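Local coordinates for putative Type I topoisomerase (Deinococcus radiodurans, PDB 3M4A), which probably catalyses the ATP-independent breakage, passage and rejoining of single DNA strands, as expected of a type IB topoisomerase, at residues L130-R135 with K236-W241; G139-A144 with R214-S219; L155-V160 with L203-D208. All coordinates share one frame; numbering follows the deposited sequence. Where two conformers were deposited one is given.

Contact 1: residues L130-R135 with K236-W241; sequences LLHVAR and KDFRTW. With ACY (acetic acid), chain D.
Phe238 lays its ring against the backbone of Leu131 and His132, and most of the contact is built round that ring. Its CD2 meets Leu131 CB at 3.7 Å, its CD1 meets His132 CA at 3.6 Å, and His132 N stands over one face near the rim. The placement follows from chi1 of -71°, which sets CG beside the backbone N and directs the ring across the neighbouring helix. An alanine here would remove the whole ring and would probably open a gap beside Leu131, with the His132 backbone losing its cover.

Polar bonds border this apolar centre. Arg239 NH1 donates to Arg135 O at 2.9 Å, the oxygen lying near the guanidinium plane. Arg135, with positive phi, has already left the helix. Water 1 bridges the two backbones by donating to His132 O and to Phe238 O, each 2.8 Å from it. At the edge of the imidazole, His132 ND1 gives a nearly straight bond (173°) to OXT of a bound acetic acid molecule, 2.7 Å away; the molecule probably comes from the crystallisation liquor.

A second shell fixes these groups. Glu325 OE2 bonds both His132 NE2 and Trp241 NE1, while Asp277 holds the Arg135 guanidinium and Leu278 O takes Arg239 NH2. Helices 130-134 and 236-241 run nearly parallel, and their axes approach to 8.5 Å at an angle of 15°. Phe98 of helix 91-113 meets Phe238 edge-to-face, and Leu226 of helix 219-230 touches both Leu131 and Phe238, so this pair is packed within the helical interior.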
# COMPACT_ATOMS: atom_id res chain seq x y z
N LEU A 130 -0.48 -5.28 5.91
CA LEU A 130 0.99 -5.46 6.00
C LEU A 130 1.77 -4.81 4.83
O LEU A 130 2.82 -4.23 5.05
CB LEU A 130 1.34 -6.93 6.12
CG LEU A 130 0.96 -7.54 7.48
CD1 LEU A 130 0.99 -9.06 7.44
CD2 LEU A 130 1.92 -6.99 8.56
N LEU A 131 1.23 -4.89 3.62
CA LEU A 131 1.82 -4.17 2.47
C LEU A 131 1.86 -2.67 2.72
O LEU A 131 2.85 -2.00 2.44
CB LEU A 131 1.03 -4.44 1.19
CG LEU A 131 0.98 -5.83 0.58
CD1 LEU A 131 -0.04 -5.93 -0.56
CD2 LEU A 131 2.38 -6.29 0.14
N HIS A 132 0.76 -2.15 3.27
CA HIS A 132 0.61 -0.74 3.51
C HIS A 132 1.54 -0.24 4.60
O HIS A 132 2.27 0.74 4.39
CB HIS A 132 -0.85 -0.46 3.88
CG HIS A 132 -1.17 0.99 4.14
ND1 HIS A 132 -2.24 1.36 4.91
CD2 HIS A 132 -0.58 2.14 3.73
CE1 HIS A 132 -2.31 2.67 4.96
NE2 HIS A 132 -1.31 3.18 4.26
N VAL A 133 1.50 -0.87 5.78
CA VAL A 133 2.19 -0.34 6.95
C VAL A 133 3.63 -0.83 7.07
O VAL A 133 4.43 -0.22 7.81
CB VAL A 133 1.41 -0.59 8.28
CG1 VAL A 133 -0.06 -0.15 8.15
CG2 VAL A 133 1.49 -2.04 8.72
N ALA A 134 3.98 -1.92 6.37
CA ALA A 134 5.33 -2.48 6.47
C ALA A 134 6.07 -2.65 5.14
O ALA A 134 7.23 -3.07 5.15
CB ALA A 134 5.29 -3.80 7.22
N ARG A 135 5.43 -2.31 4.02
CA ARG A 135 6.13 -2.10 2.74
C ARG A 135 6.76 -3.39 2.22
O ARG A 135 7.81 -3.39 1.57
CB ARG A 135 7.14 -0.96 2.88
CG ARG A 135 6.50 0.37 3.26
CD ARG A 135 7.49 1.40 3.79
NE ARG A 135 8.14 0.99 5.03
CZ ARG A 135 7.69 1.25 6.25
NH1 ARG A 135 6.56 1.92 6.42
NH2 ARG A 135 8.36 0.83 7.30
N LYS A 236 2.98 -2.42 -5.81
CA LYS A 236 4.20 -1.62 -5.83
C LYS A 236 3.98 -0.21 -5.30
O LYS A 236 4.89 0.40 -4.73
CB LYS A 236 4.80 -1.52 -7.24
CG LYS A 236 6.14 -0.81 -7.25
CD LYS A 236 6.85 -0.89 -8.61
CE LYS A 236 8.33 -0.58 -8.46
NZ LYS A 236 8.60 0.70 -7.74
N ASP A 237 2.78 0.31 -5.52
CA ASP A 237 2.45 1.65 -5.02
C ASP A 237 2.55 1.74 -3.49
O ASP A 237 2.82 2.81 -2.96
CB ASP A 237 1.08 2.11 -5.52
CG ASP A 237 1.07 2.38 -7.02
OD1 ASP A 237 1.78 3.32 -7.43
OD2 ASP A 237 0.37 1.66 -7.76
N PHE A 238 2.35 0.64 -2.78
CA PHE A 238 2.55 0.68 -1.31
C PHE A 238 4.01 0.91 -0.95
O PHE A 238 4.30 1.54 0.08
CB PHE A 238 2.09 -0.62 -0.65
CG PHE A 238 0.60 -0.82 -0.62
CD1 PHE A 238 -0.23 0.05 0.08
CD2 PHE A 238 0.03 -1.91 -1.26
CE1 PHE A 238 -1.59 -0.14 0.12
CE2 PHE A 238 -1.35 -2.12 -1.22
CZ PHE A 238 -2.16 -1.23 -0.52
N ARG A 239 4.93 0.43 -1.79
CA ARG A 239 6.35 0.59 -1.51
C ARG A 239 6.88 1.97 -1.90
O ARG A 239 7.67 2.54 -1.17
CB ARG A 239 7.17 -0.53 -2.17
CG ARG A 239 7.07 -1.81 -1.35
CD ARG A 239 7.55 -3.03 -2.12
NE ARG A 239 8.95 -2.91 -2.54
CZ ARG A 239 10.00 -3.13 -1.75
NH1 ARG A 239 9.85 -3.45 -0.47
NH2 ARG A 239 11.23 -3.03 -2.26
N THR A 240 6.38 2.53 -3.00
CA THR A 240 6.75 3.89 -3.37
C THR A 240 6.10 4.92 -2.41
O THR A 240 6.77 5.82 -1.92
CB THR A 240 6.37 4.20 -4.83
OG1 THR A 240 4.96 4.01 -5.03
CG2 THR A 240 7.15 3.30 -5.80
N TRP A 241 4.81 4.77 -2.12
CA TRP A 241 4.17 5.61 -1.09
C TRP A 241 4.84 5.43 0.26
O TRP A 241 5.23 6.40 0.91
CB TRP A 241 2.68 5.28 -0.98
CG TRP A 241 1.98 5.98 0.15
CD1 TRP A 241 1.61 5.42 1.36
CD2 TRP A 241 1.57 7.34 0.19
NE1 TRP A 241 0.98 6.36 2.13
CE2 TRP A 241 0.95 7.56 1.45
CE3 TRP A 241 1.67 8.42 -0.70
CZ2 TRP A 241 0.43 8.79 1.84
CZ3 TRP A 241 1.13 9.65 -0.32
CH2 TRP A 241 0.54 9.83 0.94
C ACY D . -4.73 -1.09 5.79
O ACY D . -5.53 -1.71 6.53
OXT ACY D . -3.80 -0.39 6.25
CH3 ACY D . -4.91 -1.18 4.30
O HOH W 1 2.29 2.07 1.89

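Contact 2: residues G139-A144 with R214-S219; sequences GSDIYA and RRRIHS
Asp141 carries the largest share of the contact, and its carboxylate is shared between Arg216 and His218. Arg216 NH2 donates to Asp141 OD1 at 2.9 Å in a salt bridge, supplemented by a weak bond from Arg216 NH1 to Asp141 OD2 at 3.2 Å. The Arg216 chain is bent at chi3 (58°), which turns its guanidinium to the carboxylate, and the two-pronged pairing of the flat groups is skewed. His218 ND1 donates a bent hydrogen bond (133°) to Asp141 OD2 at 2.7 Å, on the syn side but 30° out of the carboxylate plane. The oxygen lies close to the imidazole plane, with the ring turned steeply against the carboxylate. His218 CE1 also sits over one face of the Arg216 guanidinium, near its rim, as both residues converge on one carboxylate.

Ser219 is the other strongly covered residue. Its CB presses on Gly139 O at 3.2 Å, and two waters link it to Asp141. Water 2 accepts from Ser219 N at 2.8 Å and donates to Asp141 OD1 at 2.7 Å; water 3 accepts from Asp141 N and lies 2.7 Å from Ser219 OG. Two amides from the first residues of two different helices are thereby satisfied by bridging waters. The position of the carboxylate at a helix start may favour its negative charge.

Arg216 has further holds: NH2 also bonds Ser153 O, and the guanidinium makes a cation-pi contact with Trp202. The contact joins the start of helix 141-147, where Ser140 is the N-cap, to the link between strand 214-216 and helix 219-230, where His218 is the N-cap. Behind that link, Ile217 packs on helix 120-134, and strand 214-216 pairs with strand 205-207.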
# COMPACT_ATOMS: atom_id res chain seq x y z
N GLY A 139 5.69 -11.09 -3.54
CA GLY A 139 6.38 -12.35 -3.84
C GLY A 139 5.55 -13.24 -4.74
O GLY A 139 4.44 -12.89 -5.13
N SER A 140 6.11 -14.40 -5.08
CA SER A 140 5.39 -15.42 -5.85
C SER A 140 5.98 -16.80 -5.56
O SER A 140 7.15 -16.91 -5.22
CB SER A 140 5.45 -15.11 -7.35
OG SER A 140 6.72 -15.41 -7.90
N ASP A 141 5.16 -17.85 -5.68
CA ASP A 141 5.57 -19.22 -5.37
C ASP A 141 6.70 -19.70 -6.28
O ASP A 141 7.66 -20.31 -5.82
CB ASP A 141 4.41 -20.21 -5.51
CG ASP A 141 3.42 -20.14 -4.36
OD1 ASP A 141 3.54 -19.23 -3.52
OD2 ASP A 141 2.52 -21.00 -4.32
N ILE A 142 6.55 -19.46 -7.58
CA ILE A 142 7.54 -19.93 -8.55
C ILE A 142 8.88 -19.24 -8.31
O ILE A 142 9.91 -19.90 -8.32
CB ILE A 142 7.03 -19.75 -10.00
CG1 ILE A 142 5.96 -20.80 -10.28
CG2 ILE A 142 8.19 -19.86 -10.99
CD1 ILE A 142 5.20 -20.60 -11.59
N TYR A 143 8.86 -17.94 -8.04
CA TYR A 143 10.09 -17.20 -7.72
C TYR A 143 10.72 -17.71 -6.43
O TYR A 143 11.92 -17.95 -6.38
CB TYR A 143 9.83 -15.69 -7.61
CG TYR A 143 11.10 -14.88 -7.46
CD1 TYR A 143 11.73 -14.30 -8.56
CD2 TYR A 143 11.69 -14.68 -6.21
CE1 TYR A 143 12.89 -13.55 -8.43
CE2 TYR A 143 12.86 -13.95 -6.07
CZ TYR A 143 13.45 -13.38 -7.19
OH TYR A 143 14.61 -12.65 -7.02
N ALA A 144 9.92 -17.90 -5.39
CA ALA A 144 10.43 -18.39 -4.13
C ALA A 144 11.04 -19.80 -4.26
O ALA A 144 12.10 -20.06 -3.70
CB ALA A 144 9.35 -18.37 -3.05
N ARG A 214 -8.77 -26.00 4.88
CA ARG A 214 -7.65 -25.06 5.03
C ARG A 214 -6.82 -24.98 3.74
O ARG A 214 -6.54 -26.00 3.12
CB ARG A 214 -6.75 -25.53 6.18
CG ARG A 214 -5.54 -24.64 6.48
CD ARG A 214 -4.92 -24.97 7.84
NE ARG A 214 -4.65 -26.40 8.04
CZ ARG A 214 -3.63 -27.07 7.51
NH1 ARG A 214 -2.74 -26.47 6.73
NH2 ARG A 214 -3.49 -28.37 7.75
N ARG A 215 -6.44 -23.76 3.34
CA ARG A 215 -5.56 -23.56 2.19
C ARG A 215 -4.76 -22.27 2.33
O ARG A 215 -5.09 -21.43 3.16
CB ARG A 215 -6.36 -23.52 0.88
CG ARG A 215 -7.38 -22.39 0.79
CD ARG A 215 -8.14 -22.37 -0.54
NE ARG A 215 -9.07 -21.25 -0.62
CZ ARG A 215 -8.71 -19.99 -0.90
NH1 ARG A 215 -7.44 -19.70 -1.15
NH2 ARG A 215 -9.62 -19.04 -0.95
N ARG A 216 -3.74 -22.12 1.50
CA ARG A 216 -2.93 -20.90 1.48
C ARG A 216 -3.58 -19.80 0.66
O ARG A 216 -4.31 -20.06 -0.29
CB ARG A 216 -1.57 -21.18 0.85
CG ARG A 216 -0.60 -21.93 1.69
CD ARG A 216 0.69 -22.16 0.92
NE ARG A 216 1.26 -20.88 0.50
CZ ARG A 216 2.13 -20.72 -0.49
NH1 ARG A 216 2.59 -21.76 -1.18
NH2 ARG A 216 2.54 -19.50 -0.79
N ILE A 217 -3.27 -18.56 1.01
CA ILE A 217 -3.48 -17.43 0.11
C ILE A 217 -2.19 -17.24 -0.70
O ILE A 217 -1.14 -16.92 -0.15
CB ILE A 217 -3.78 -16.12 0.86
CG1 ILE A 217 -5.02 -16.27 1.76
CG2 ILE A 217 -3.94 -14.97 -0.14
CD1 ILE A 217 -6.31 -16.62 1.01
N HIS A 218 -2.28 -17.44 -2.01
CA HIS A 218 -1.16 -17.26 -2.92
C HIS A 218 -1.18 -15.86 -3.54
O HIS A 218 -2.18 -15.16 -3.48
CB HIS A 218 -1.23 -18.31 -4.05
CG HIS A 218 -1.17 -19.72 -3.56
ND1 HIS A 218 0.00 -20.45 -3.53
CD2 HIS A 218 -2.14 -20.56 -3.12
CE1 HIS A 218 -0.25 -21.67 -3.08
NE2 HIS A 218 -1.54 -21.76 -2.81
N SER A 219 -0.07 -15.48 -4.15
CA SER A 219 0.06 -14.16 -4.78
C SER A 219 -1.04 -13.83 -5.79
O SER A 219 -1.55 -12.72 -5.81
CB SER A 219 1.45 -14.01 -5.43
OG SER A 219 1.64 -14.95 -6.49
O HOH W 2 2.46 -16.71 -3.71
O HOH W 3 2.37 -17.56 -6.78

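Contact 3: residues L155-V160 with L203-D208; sequences LRQRHV and LFQTVD
The Phe204 ring receives Leu155 CD1 at its edge, 4.2 Å from CE1, while CG of the adjoining Leu203 lies over the centre of one face. Another flat group, the His159 imidazole, has Arg158 CG over one face and the carbonyl carbon of Leu155 at its edge. Its ND1 accepts from Arg156 N at 3.0 Å, a bond that ties the ring back onto the turn.

Leu203 is the residue most enclosed across the contact. With CG anti to the backbone N (chi1 -174°), its methyl groups are directed between Leu155 and Val160, where CD2 lies 4.1 Å from Leu155 CD1 and 4.0 Å from Val160 CG1. Its backbone joins in as well: Leu203 N donates to Leu155 O at 3.2 Å, approaching 32° out of the carbonyl plane.

The amides of Gln157 and Gln205, turned 56° apart, are linked through water 5. That water accepts from Gln205 NE2 at 2.8 Å and more weakly from Gln157 NE2, and it lies 2.6 Å from Leu203 O. Leu198 O also binds Gln157 NE2, and Arg214 NH1 is hydrogen-bonded to Gln205 OE1.

This is a 3-10 turn leading into an antiparallel sheet, folded over Leu203, two residues ahead of strand 205-207, the first of a two-strand hairpin, within the catalytic core of a type IB topoisomerase.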
# COMPACT_ATOMS: atom_id res chain seq x y z
N LEU A 155 5.76 -16.22 2.91
CA LEU A 155 6.31 -16.32 4.24
C LEU A 155 5.89 -17.62 4.90
O LEU A 155 4.79 -18.13 4.67
CB LEU A 155 5.89 -15.17 5.18
CG LEU A 155 6.43 -13.78 4.90
CD1 LEU A 155 6.02 -12.85 6.04
CD2 LEU A 155 7.94 -13.79 4.73
N ARG A 156 6.81 -18.14 5.70
CA ARG A 156 6.60 -19.29 6.52
C ARG A 156 6.35 -18.84 7.95
O ARG A 156 6.73 -17.73 8.35
CB ARG A 156 7.83 -20.21 6.44
CG ARG A 156 8.02 -20.82 5.06
CD ARG A 156 9.38 -21.48 4.94
NE ARG A 156 9.46 -22.26 3.70
CZ ARG A 156 9.08 -23.53 3.56
NH1 ARG A 156 8.58 -24.22 4.58
NH2 ARG A 156 9.19 -24.11 2.37
N GLN A 157 5.71 -19.69 8.73
CA GLN A 157 5.52 -19.39 10.15
C GLN A 157 6.82 -19.09 10.87
O GLN A 157 6.84 -18.28 11.80
CB GLN A 157 4.77 -20.51 10.87
CG GLN A 157 3.32 -20.60 10.47
CD GLN A 157 2.50 -21.55 11.33
OE1 GLN A 157 2.92 -21.95 12.42
NE2 GLN A 157 1.33 -21.94 10.83
N ARG A 158 7.94 -19.71 10.43
CA ARG A 158 9.24 -19.52 11.08
C ARG A 158 9.80 -18.12 10.93
O ARG A 158 10.78 -17.76 11.59
CB ARG A 158 10.26 -20.54 10.56
CG ARG A 158 10.87 -20.23 9.21
CD ARG A 158 11.98 -21.20 8.89
NE ARG A 158 12.45 -21.09 7.51
CZ ARG A 158 13.41 -20.27 7.10
NH1 ARG A 158 14.01 -19.46 7.96
NH2 ARG A 158 13.75 -20.25 5.82
N HIS A 159 9.16 -17.31 10.09
CA HIS A 159 9.62 -15.98 9.78
C HIS A 159 9.04 -14.87 10.67
O HIS A 159 9.37 -13.70 10.46
CB HIS A 159 9.26 -15.64 8.34
CG HIS A 159 10.08 -16.37 7.33
ND1 HIS A 159 9.53 -16.90 6.17
CD2 HIS A 159 11.39 -16.66 7.30
CE1 HIS A 159 10.50 -17.45 5.46
NE2 HIS A 159 11.64 -17.32 6.12
N VAL A 160 8.17 -15.23 11.61
CA VAL A 160 7.47 -14.22 12.40
C VAL A 160 7.42 -14.60 13.87
O VAL A 160 7.43 -15.78 14.21
CB VAL A 160 6.03 -14.03 11.86
CG1 VAL A 160 5.16 -15.24 12.14
CG2 VAL A 160 5.39 -12.74 12.42
N LEU A 203 2.51 -19.34 6.49
CA LEU A 203 1.93 -18.36 7.40
C LEU A 203 0.51 -17.95 7.01
O LEU A 203 -0.40 -17.99 7.84
CB LEU A 203 2.83 -17.13 7.48
CG LEU A 203 2.42 -16.07 8.51
CD1 LEU A 203 2.17 -16.65 9.91
CD2 LEU A 203 3.50 -14.97 8.56
N PHE A 204 0.32 -17.55 5.75
CA PHE A 204 -0.95 -16.95 5.32
C PHE A 204 -1.84 -18.03 4.74
O PHE A 204 -1.68 -18.45 3.59
CB PHE A 204 -0.74 -15.76 4.37
CG PHE A 204 -0.06 -14.61 5.05
CD1 PHE A 204 1.26 -14.31 4.77
CD2 PHE A 204 -0.73 -13.88 6.04
CE1 PHE A 204 1.90 -13.29 5.44
CE2 PHE A 204 -0.11 -12.85 6.70
CZ PHE A 204 1.20 -12.55 6.42
N GLN A 205 -2.75 -18.50 5.59
CA GLN A 205 -3.71 -19.53 5.25
C GLN A 205 -5.10 -19.07 5.64
O GLN A 205 -5.27 -18.26 6.55
CB GLN A 205 -3.39 -20.80 6.02
CG GLN A 205 -2.02 -21.40 5.72
CD GLN A 205 -1.78 -22.68 6.48
OE1 GLN A 205 -1.96 -23.78 5.94
NE2 GLN A 205 -1.40 -22.56 7.75
N THR A 206 -6.10 -19.64 4.99
CA THR A 206 -7.49 -19.33 5.29
C THR A 206 -8.16 -20.64 5.70
O THR A 206 -7.78 -21.69 5.21
CB THR A 206 -8.20 -18.70 4.08
OG1 THR A 206 -9.59 -18.50 4.36
CG2 THR A 206 -8.05 -19.56 2.82
N VAL A 207 -9.12 -20.56 6.63
CA VAL A 207 -9.89 -21.69 7.13
C VAL A 207 -11.37 -21.44 6.82
O VAL A 207 -11.86 -20.35 7.09
CB VAL A 207 -9.75 -21.82 8.67
CG1 VAL A 207 -10.71 -22.88 9.23
CG2 VAL A 207 -8.32 -22.12 9.05
N ASP A 208 -12.07 -22.43 6.26
CA ASP A 208 -13.48 -22.25 5.91
C ASP A 208 -14.32 -22.74 7.09
O ASP A 208 -14.10 -23.83 7.59
CB ASP A 208 -13.86 -23.02 4.64
CG ASP A 208 -15.31 -22.82 4.24
OD1 ASP A 208 -16.16 -23.67 4.65
OD2 ASP A 208 -15.62 -21.82 3.56
O HOH W 4 2.37 -17.59 3.62
O HOH W 5 -1.00 -20.17 9.21

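Overall arrangement
Contact 1 is the buried one, near the centre of the chain, where two nearly parallel helices meet through an aromatic ring and a few polar bonds. Contact 2 lies at the surface and relies on charge and bridging water, while contact 3 is partly buried and mixes leucine packing with water-linked amides. Along the chain, contact 3 is nested inside the loop closed by contact 2, and both inside that of contact 1. Contacts 2 and 3 share the hairpin of strands 205-207 and 214-216, joined where Arg215 O faces Thr206 N at 2.8 Å. Contact 3 reaches contact 1 through Phe204, whose CZ packs on Leu130 CD1 of helix 120-134.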